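Local coordinates for response regulator receiver protein (Sinorhizobium medicae, PDB 2RDM), which probably serves as a phosphorylation-switched receiver domain in two-component bacterial signalling, although its specific function is unknown, at residues L9-E14 with A39-M44; T24-D27 with L31-A34; Q68-A73 with N96-S101. The protein carries 1 engineered substitution. One frame throughout, in Å; residues are numbered along the deposited sequence. Where two conformers were deposited one is given.

Contact 1: residues L9-E14 with A39-M44; sequences LLADDE and AKAIEM. Engineered in segment 39-44: M44 (natural residue Leu).
L9 divides its two methyl groups between two residues of the helix that passes over it, A41 and M44, and this fork is the heart of the contact. CD2 of L9 lies 3.5 Å from A41 O, a carbon-to-oxygen packing contact, and also meets the methyl of the same alanine. The other branch goes about one turn further along the helix, with L9 CD1 4.0 Å from M44 CG. With CG of L9 anti to the backbone N (chi1 -178°), both methyls reach the helix. Two residues along the strand, A11 repeats the theme in miniature: its CB is 3.9 Å from A41 CB, so A41 is shared by both strand residues. The alanine pair is consistent with the approach of the axes of strand 9-11 and helix 39-44, which come within 8.8 Å and run nearly antiparallel, at 163°.

The packing slackens towards M44, an engineered selenomethionine where leucine is natural. Only the root of its side chain is engaged, since bends at chi2 and chi3 carry the selenium end away from strand 9-11. K40 and E43 lie on the exposed side of the helix. Beyond the strand the chain parts from helix 38-46 and turns polar: D12 OD1 accepts a hydrogen bond from E14 N (3.1 Å, 137° at the hydrogen), an Asx turn leading into the N-cap E14 of helix 15-27. D13 N hydrogen-bonds to the carboxylate of D57, the predicted phosphorylation site, and the D12 carboxylate lies beside it, as in other receiver domains.

Around the apolar part, strand 7-11 is bonded on its flanks to strands 31-35 and 53-57. V35 packs on both A11 and A41, whereas L10 points to the sheet's other face, against helix 15-27.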
loop_
_atom_site.group_PDB
_atom_site.type_symbol
_atom_site.label_atom_id
_atom_site.label_comp_id
_atom_site.label_asym_id
_atom_site.label_seq_id
_atom_site.Cartn_x
_atom_site.Cartn_y
_atom_site.Cartn_z
ATOM N N LEU A 9 13.801 18.818 10.696
ATOM C CA LEU A 9 15.156 18.762 11.198
ATOM C C LEU A 9 15.954 18.169 10.067
ATOM O O LEU A 9 15.671 17.050 9.640
ATOM C CB LEU A 9 15.241 17.863 12.425
ATOM C CG LEU A 9 16.607 17.715 13.114
ATOM C CD1 LEU A 9 17.215 19.068 13.511
ATOM C CD2 LEU A 9 16.505 16.793 14.310
ATOM N N LEU A 10 16.948 18.917 9.595
ATOM C CA LEU A 10 17.810 18.482 8.510
ATOM C C LEU A 10 19.236 18.334 9.026
ATOM O O LEU A 10 19.819 19.303 9.511
ATOM C CB LEU A 10 17.756 19.495 7.364
ATOM C CG LEU A 10 18.749 19.375 6.204
ATOM C CD1 LEU A 10 18.452 18.150 5.334
ATOM C CD2 LEU A 10 18.735 20.639 5.353
ATOM N N ALA A 11 19.792 17.130 8.916
ATOM C CA ALA A 11 21.133 16.851 9.423
ATOM C C ALA A 11 22.047 16.419 8.287
ATOM O O ALA A 11 21.916 15.304 7.776
ATOM C CB ALA A 11 21.086 15.765 10.527
ATOM N N ASP A 12 22.941 17.314 7.878
ATOM C CA ASP A 12 23.880 17.033 6.787
ATOM C C ASP A 12 25.210 17.725 7.041
ATOM O O ASP A 12 25.240 18.895 7.419
ATOM C CB ASP A 12 23.307 17.438 5.406
ATOM C CG ASP A 12 24.136 16.888 4.227
ATOM O OD1 ASP A 12 25.353 17.156 4.124
ATOM O OD2 ASP A 12 23.568 16.177 3.382
ATOM N N ASP A 13 26.285 16.973 6.793
ATOM C CA ASP A 13 27.687 17.364 7.010
ATOM C C ASP A 13 28.185 18.550 6.195
ATOM O O ASP A 13 28.692 19.525 6.755
ATOM C CB ASP A 13 28.599 16.175 6.677
ATOM C CG ASP A 13 29.366 15.659 7.872
ATOM O OD1 ASP A 13 29.512 16.395 8.870
ATOM O OD2 ASP A 13 29.849 14.510 7.797
ATOM N N GLU A 14 28.084 18.441 4.871
ATOM C CA GLU A 14 28.726 19.414 3.985
ATOM C C GLU A 14 27.896 20.666 3.712
ATOM O O GLU A 14 26.667 20.606 3.607
ATOM C CB GLU A 14 29.214 18.765 2.683
ATOM C CG GLU A 14 28.231 17.835 1.998
ATOM C CD GLU A 14 28.811 17.223 0.733
ATOM O OE1 GLU A 14 29.330 17.984 -0.115
ATOM O OE2 GLU A 14 28.742 15.982 0.579
ATOM N N ALA A 39 24.937 13.972 16.379
ATOM C CA ALA A 39 24.915 14.362 17.792
ATOM C C ALA A 39 24.067 15.599 18.005
ATOM O O ALA A 39 23.276 15.649 18.952
ATOM C CB ALA A 39 26.342 14.596 18.333
ATOM N N LYS A 40 24.223 16.580 17.111
ATOM C CA LYS A 40 23.458 17.828 17.186
ATOM C C LYS A 40 21.982 17.583 16.876
ATOM O O LYS A 40 21.098 18.157 17.521
ATOM C CB LYS A 40 24.059 18.889 16.255
ATOM C CG LYS A 40 25.368 19.520 16.773
ATOM C CD LYS A 40 26.172 20.173 15.645
ATOM C CE LYS A 40 27.391 20.923 16.173
ATOM N NZ LYS A 40 28.162 21.588 15.076
ATOM N N ALA A 41 21.716 16.721 15.896
ATOM C CA ALA A 41 20.325 16.333 15.583
ATOM C C ALA A 41 19.616 15.683 16.784
ATOM O O ALA A 41 18.470 16.029 17.111
ATOM C CB ALA A 41 20.292 15.411 14.369
ATOM N N ILE A 42 20.301 14.764 17.455
ATOM C CA ILE A 42 19.739 14.061 18.631
ATOM C C ILE A 42 19.478 15.038 19.793
ATOM O O ILE A 42 18.417 14.999 20.420
ATOM C CB ILE A 42 20.644 12.867 19.037
ATOM C CG1 ILE A 42 20.519 11.761 17.982
ATOM C CG2 ILE A 42 20.300 12.317 20.435
ATOM C CD1 ILE A 42 21.585 10.704 18.037
ATOM N N GLU A 43 20.422 15.949 20.017
ATOM C CA GLU A 43 20.267 17.000 21.024
ATOM C C GLU A 43 19.009 17.831 20.764
ATOM O O GLU A 43 18.217 18.058 21.679
ATOM C CB GLU A 43 21.505 17.895 21.064
ATOM C CG GLU A 43 21.461 18.968 22.148
ATOM C CD GLU A 43 22.731 19.797 22.185
ATOM O OE1 GLU A 43 23.017 20.489 21.191
ATOM O OE2 GLU A 43 23.446 19.754 23.207
HETATM N N MSE A 44 18.823 18.219 19.524
HETATM C CA MSE A 44 17.661 18.948 19.145
HETATM C C MSE A 44 16.376 18.168 19.352
HETATM O O MSE A 44 15.428 18.674 19.889
HETATM C CB MSE A 44 17.809 19.452 17.730
HETATM C CG MSE A 44 16.761 20.375 17.313
HETATM SE SE MSE A 44 16.857 22.139 18.057
HETATM C CE MSE A 44 18.648 22.171 18.419
#

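Contact 2: residues T24-D27 with L31-A34; sequences TLTD and LVTA
V32 brings one methyl, CG2, up against two consecutive residues of the helix, L25 and T26, and these three side chains make nearly the whole contact. V32 has the largest share of the buried surface, about as much as its two partners together. Its CG1 stands anti to the backbone N (chi1 -179°), and CG2, anti to the carbonyl carbon, is set against the last turn of helix 15-27.

The closer partner is L25, met mainly at the base of its side chain: L25 CB is 3.6 Å from V32 CG2, and L25 CD1 reaches the same methyl, V32 CG2, more loosely at 4.2 Å. The L25 side chain also touches F30 and I114. T26 meets the same methyl with its own, T26 CG2 lying 3.8 Å from V32 CG2, and the two side chains cross at about a right angle. T26 also illustrates how a threonine can be divided into a polar and an apolar half. Its hydroxyl occupies the cramped position between backbone N and carbonyl carbon (chi1 57°), where OG1 hydrogen-bonds to the carbonyl oxygen of S23 in the preceding turn; that rotation presents the methyl to V32. The T26 end is the exposed edge of the contact, the L25 end its buried one.

Only three residues separate the two segments, so the contact closes the tight turn by which the chain leaves helix 15-27 and enters strand 31-35, the second half of a beta-alpha-beta unit that began with strand 7-11. Strand 31-35 lies at one edge of the sheet within this chain, bonded to strand 7-11 through L31 and T33, while T24 and L25 also touch helix 110-122.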
loop_
_atom_site.group_PDB
_atom_site.type_symbol
_atom_site.label_atom_id
_atom_site.label_comp_id
_atom_site.label_asym_id
_atom_site.label_seq_id
_atom_site.Cartn_x
_atom_site.Cartn_y
_atom_site.Cartn_z
ATOM N N THR A 24 15.747 24.040 -0.822
ATOM C CA THR A 24 14.726 23.178 -1.432
ATOM C C THR A 24 13.522 23.035 -0.504
ATOM O O THR A 24 12.383 23.262 -0.910
ATOM C CB THR A 24 15.306 21.786 -1.804
ATOM O OG1 THR A 24 16.271 21.945 -2.847
ATOM C CG2 THR A 24 14.222 20.825 -2.285
ATOM N N LEU A 25 13.790 22.718 0.761
ATOM C CA LEU A 25 12.719 22.547 1.730
ATOM C C LEU A 25 12.011 23.858 2.092
ATOM O O LEU A 25 10.786 23.873 2.243
ATOM C CB LEU A 25 13.221 21.803 2.977
ATOM C CG LEU A 25 13.638 20.333 2.801
ATOM C CD1 LEU A 25 14.547 19.871 3.935
ATOM C CD2 LEU A 25 12.415 19.422 2.678
ATOM N N THR A 26 12.759 24.959 2.224
ATOM C CA THR A 26 12.108 26.255 2.517
ATOM C C THR A 26 11.268 26.782 1.352
ATOM O O THR A 26 10.213 27.377 1.575
ATOM C CB THR A 26 13.079 27.347 3.013
ATOM O OG1 THR A 26 14.115 27.538 2.052
ATOM C CG2 THR A 26 13.683 26.968 4.354
ATOM N N ASP A 27 11.710 26.532 0.119
ATOM C CA ASP A 27 10.910 26.878 -1.076
ATOM C C ASP A 27 9.566 26.153 -1.114
ATOM O O ASP A 27 8.565 26.722 -1.555
ATOM C CB ASP A 27 11.679 26.587 -2.370
ATOM C CG ASP A 27 12.837 27.542 -2.598
ATOM O OD1 ASP A 27 12.871 28.623 -1.973
ATOM O OD2 ASP A 27 13.729 27.202 -3.400
ATOM N N LEU A 31 9.654 25.055 7.405
ATOM C CA LEU A 31 10.706 25.610 8.254
ATOM C C LEU A 31 11.779 24.541 8.398
ATOM O O LEU A 31 11.464 23.358 8.522
ATOM C CB LEU A 31 10.169 25.966 9.633
ATOM C CG LEU A 31 9.366 27.249 9.847
ATOM C CD1 LEU A 31 9.079 27.410 11.335
ATOM C CD2 LEU A 31 10.071 28.482 9.300
ATOM N N VAL A 32 13.037 24.947 8.351
ATOM C CA VAL A 32 14.139 24.002 8.452
ATOM C C VAL A 32 15.061 24.352 9.620
ATOM O O VAL A 32 15.550 25.485 9.725
ATOM C CB VAL A 32 14.952 23.930 7.155
ATOM C CG1 VAL A 32 16.085 22.927 7.287
ATOM C CG2 VAL A 32 14.054 23.553 5.970
ATOM N N THR A 33 15.269 23.378 10.503
ATOM C CA THR A 33 16.299 23.472 11.530
ATOM C C THR A 33 17.461 22.652 11.006
ATOM O O THR A 33 17.399 21.426 10.999
ATOM C CB THR A 33 15.808 22.935 12.884
ATOM O OG1 THR A 33 14.728 23.753 13.348
ATOM C CG2 THR A 33 16.930 22.944 13.926
ATOM N N ALA A 34 18.502 23.341 10.553
ATOM C CA ALA A 34 19.627 22.694 9.876
ATOM C C ALA A 34 20.774 22.458 10.843
ATOM O O ALA A 34 21.237 23.396 11.504
ATOM C CB ALA A 34 20.084 23.544 8.710
#

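Contact 3: residues Q68-A73 with N96-S101; sequences QVARVA and NGVPDS
R71 NH1 has two acceptors: it donates to water 1 at 2.6 Å and to the carbonyl oxygen of S95 of a second subunit. Water 1 lies 2.8 Å from G97 O, to which it can donate, and so probably ties the helix to the loop. NH2 is also bridged by a water: R71 NH2 donates to water 2 at 2.8 Å, and that water donates in turn to N96 OD1 at 2.9 Å. Both waters sit at the edge of the guanidinium, in its plane, which probably helps to fix its rotation. An extended stretch from CG to NE carries the group across to the loop, while the amide nitrogen of N96 is held by E92 O. The guanidinium of R71 of the second subunit lies close by, a like charge that the surrounding oxygens probably offset.

Beneath this polar layer V98 CG1 packs loosely on A70 CB at 4.3 Å, and R71 NH1 passes near the same methyl. With a leucine in place of R71, both waters would probably lose the donor that joins them to the helix, and S95 O of the second subunit its partner.

Within the loop, S101 OG donates to V98 O at 2.8 Å, in the carbonyl plane, which probably steadies the turn. P99 and D100 form the corner of a type II turn from V98 to S101, part of the helix-to-strand connection before strand 102-105 in the CheY-like receiver fold.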
loop_
_atom_site.group_PDB
_atom_site.type_symbol
_atom_site.label_atom_id
_atom_site.label_comp_id
_atom_site.label_asym_id
_atom_site.label_seq_id
_atom_site.Cartn_x
_atom_site.Cartn_y
_atom_site.Cartn_z
ATOM N N GLN A 68 21.040 5.943 13.995
ATOM C CA GLN A 68 20.793 6.223 15.401
ATOM C C GLN A 68 19.949 7.480 15.599
ATOM O O GLN A 68 19.087 7.523 16.498
ATOM C CB GLN A 68 22.099 6.292 16.188
ATOM C CG GLN A 68 21.916 6.278 17.700
ATOM C CD GLN A 68 20.834 5.315 18.197
ATOM O OE1 GLN A 68 20.830 4.125 17.875
ATOM N NE2 GLN A 68 19.927 5.831 19.013
ATOM N N VAL A 69 20.145 8.480 14.732
ATOM C CA VAL A 69 19.319 9.705 14.750
ATOM C C VAL A 69 17.845 9.336 14.595
ATOM O O VAL A 69 16.990 9.812 15.356
ATOM C CB VAL A 69 19.710 10.725 13.630
ATOM C CG1 VAL A 69 18.738 11.922 13.619
ATOM C CG2 VAL A 69 21.123 11.235 13.844
ATOM N N ALA A 70 17.564 8.467 13.625
ATOM C CA ALA A 70 16.179 8.061 13.346
ATOM C C ALA A 70 15.532 7.295 14.510
ATOM O O ALA A 70 14.341 7.472 14.792
ATOM C CB ALA A 70 16.125 7.254 12.053
ATOM N N ARG A 71 16.318 6.461 15.190
ATOM C CA ARG A 71 15.836 5.704 16.348
ATOM C C ARG A 71 15.420 6.645 17.456
ATOM O O ARG A 71 14.344 6.479 18.030
ATOM C CB ARG A 71 16.886 4.717 16.853
ATOM C CG ARG A 71 17.237 3.685 15.819
ATOM C CD ARG A 71 17.843 2.409 16.395
ATOM N NE ARG A 71 18.640 1.762 15.355
ATOM C CZ ARG A 71 18.127 1.056 14.351
ATOM N NH1 ARG A 71 16.801 0.872 14.260
ATOM N NH2 ARG A 71 18.941 0.532 13.441
ATOM N N VAL A 72 16.260 7.648 17.728
ATOM C CA VAL A 72 15.935 8.672 18.739
ATOM C C VAL A 72 14.657 9.429 18.361
ATOM O O VAL A 72 13.747 9.588 19.192
ATOM C CB VAL A 72 17.109 9.643 18.965
ATOM C CG1 VAL A 72 16.710 10.749 19.918
ATOM C CG2 VAL A 72 18.306 8.886 19.527
ATOM N N ALA A 73 14.570 9.849 17.098
ATOM C CA ALA A 73 13.357 10.533 16.597
ATOM C C ALA A 73 12.105 9.695 16.825
ATOM O O ALA A 73 11.069 10.215 17.272
ATOM C CB ALA A 73 13.510 10.912 15.105
ATOM N N ASN A 96 18.985 -1.541 8.769
ATOM C CA ASN A 96 19.161 -0.470 9.757
ATOM C C ASN A 96 18.077 0.609 9.779
ATOM O O ASN A 96 17.933 1.312 10.778
ATOM C CB ASN A 96 20.518 0.205 9.585
ATOM C CG ASN A 96 21.674 -0.734 9.824
ATOM O OD1 ASN A 96 21.957 -1.108 10.957
ATOM N ND2 ASN A 96 22.353 -1.115 8.754
ATOM N N GLY A 97 17.348 0.757 8.674
ATOM C CA GLY A 97 16.290 1.776 8.577
ATOM C C GLY A 97 15.128 1.424 9.477
ATOM O O GLY A 97 14.921 0.261 9.797
ATOM N N VAL A 98 14.374 2.440 9.904
ATOM C CA VAL A 98 13.193 2.224 10.726
ATOM C C VAL A 98 11.974 1.950 9.833
ATOM O O VAL A 98 11.965 2.312 8.659
ATOM C CB VAL A 98 12.910 3.442 11.677
ATOM C CG1 VAL A 98 13.996 3.566 12.737
ATOM C CG2 VAL A 98 12.767 4.749 10.902
ATOM N N PRO A 99 10.929 1.311 10.375
ATOM C CA PRO A 99 9.804 1.038 9.483
ATOM C C PRO A 99 9.191 2.304 8.895
ATOM O O PRO A 99 9.174 3.338 9.561
ATOM C CB PRO A 99 8.805 0.368 10.410
ATOM C CG PRO A 99 9.641 -0.228 11.488
ATOM C CD PRO A 99 10.684 0.781 11.729
ATOM N N ASP A 100 8.704 2.197 7.656
ATOM C CA ASP A 100 8.026 3.275 6.921
ATOM C C ASP A 100 8.867 4.512 6.616
ATOM O O ASP A 100 8.326 5.584 6.346
ATOM C CB ASP A 100 6.706 3.689 7.607
ATOM C CG ASP A 100 5.771 2.530 7.800
ATOM O OD1 ASP A 100 5.482 1.834 6.805
ATOM O OD2 ASP A 100 5.331 2.312 8.943
ATOM N N SER A 101 10.188 4.361 6.658
ATOM C CA SER A 101 11.079 5.432 6.277
ATOM C C SER A 101 11.327 5.342 4.776
ATOM O O SER A 101 10.963 4.338 4.145
ATOM C CB SER A 101 12.381 5.312 7.052
ATOM O OG SER A 101 13.008 4.056 6.751
HETATM O O HOH W 1 15.668 -0.571 12.412
HETATM O O HOH W 2 21.679 0.708 13.163
#

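The three contacts sample one receiver domain, a parallel sheet of strand order 2-1-3-4-5 with helices on both faces. Contact 2 is nested along the chain inside the loop closed by contact 1, and contact 3 follows both. Contacts 1 and 2, with centres 13 Å apart, share the sheet through the neighbouring strands 7-11 and 31-35, where L10 N probably hydrogen-bonds to T33 O at 2.9 Å. Contact 3 lies about 14 Å from contact 1, centre to centre, and joins it helix against helix, I42 and A41 packing on V72 and V69. Contacts 2 and 3, 21 Å apart between centres, do not touch; contact 1 touches both, consistent with one continuous domain core.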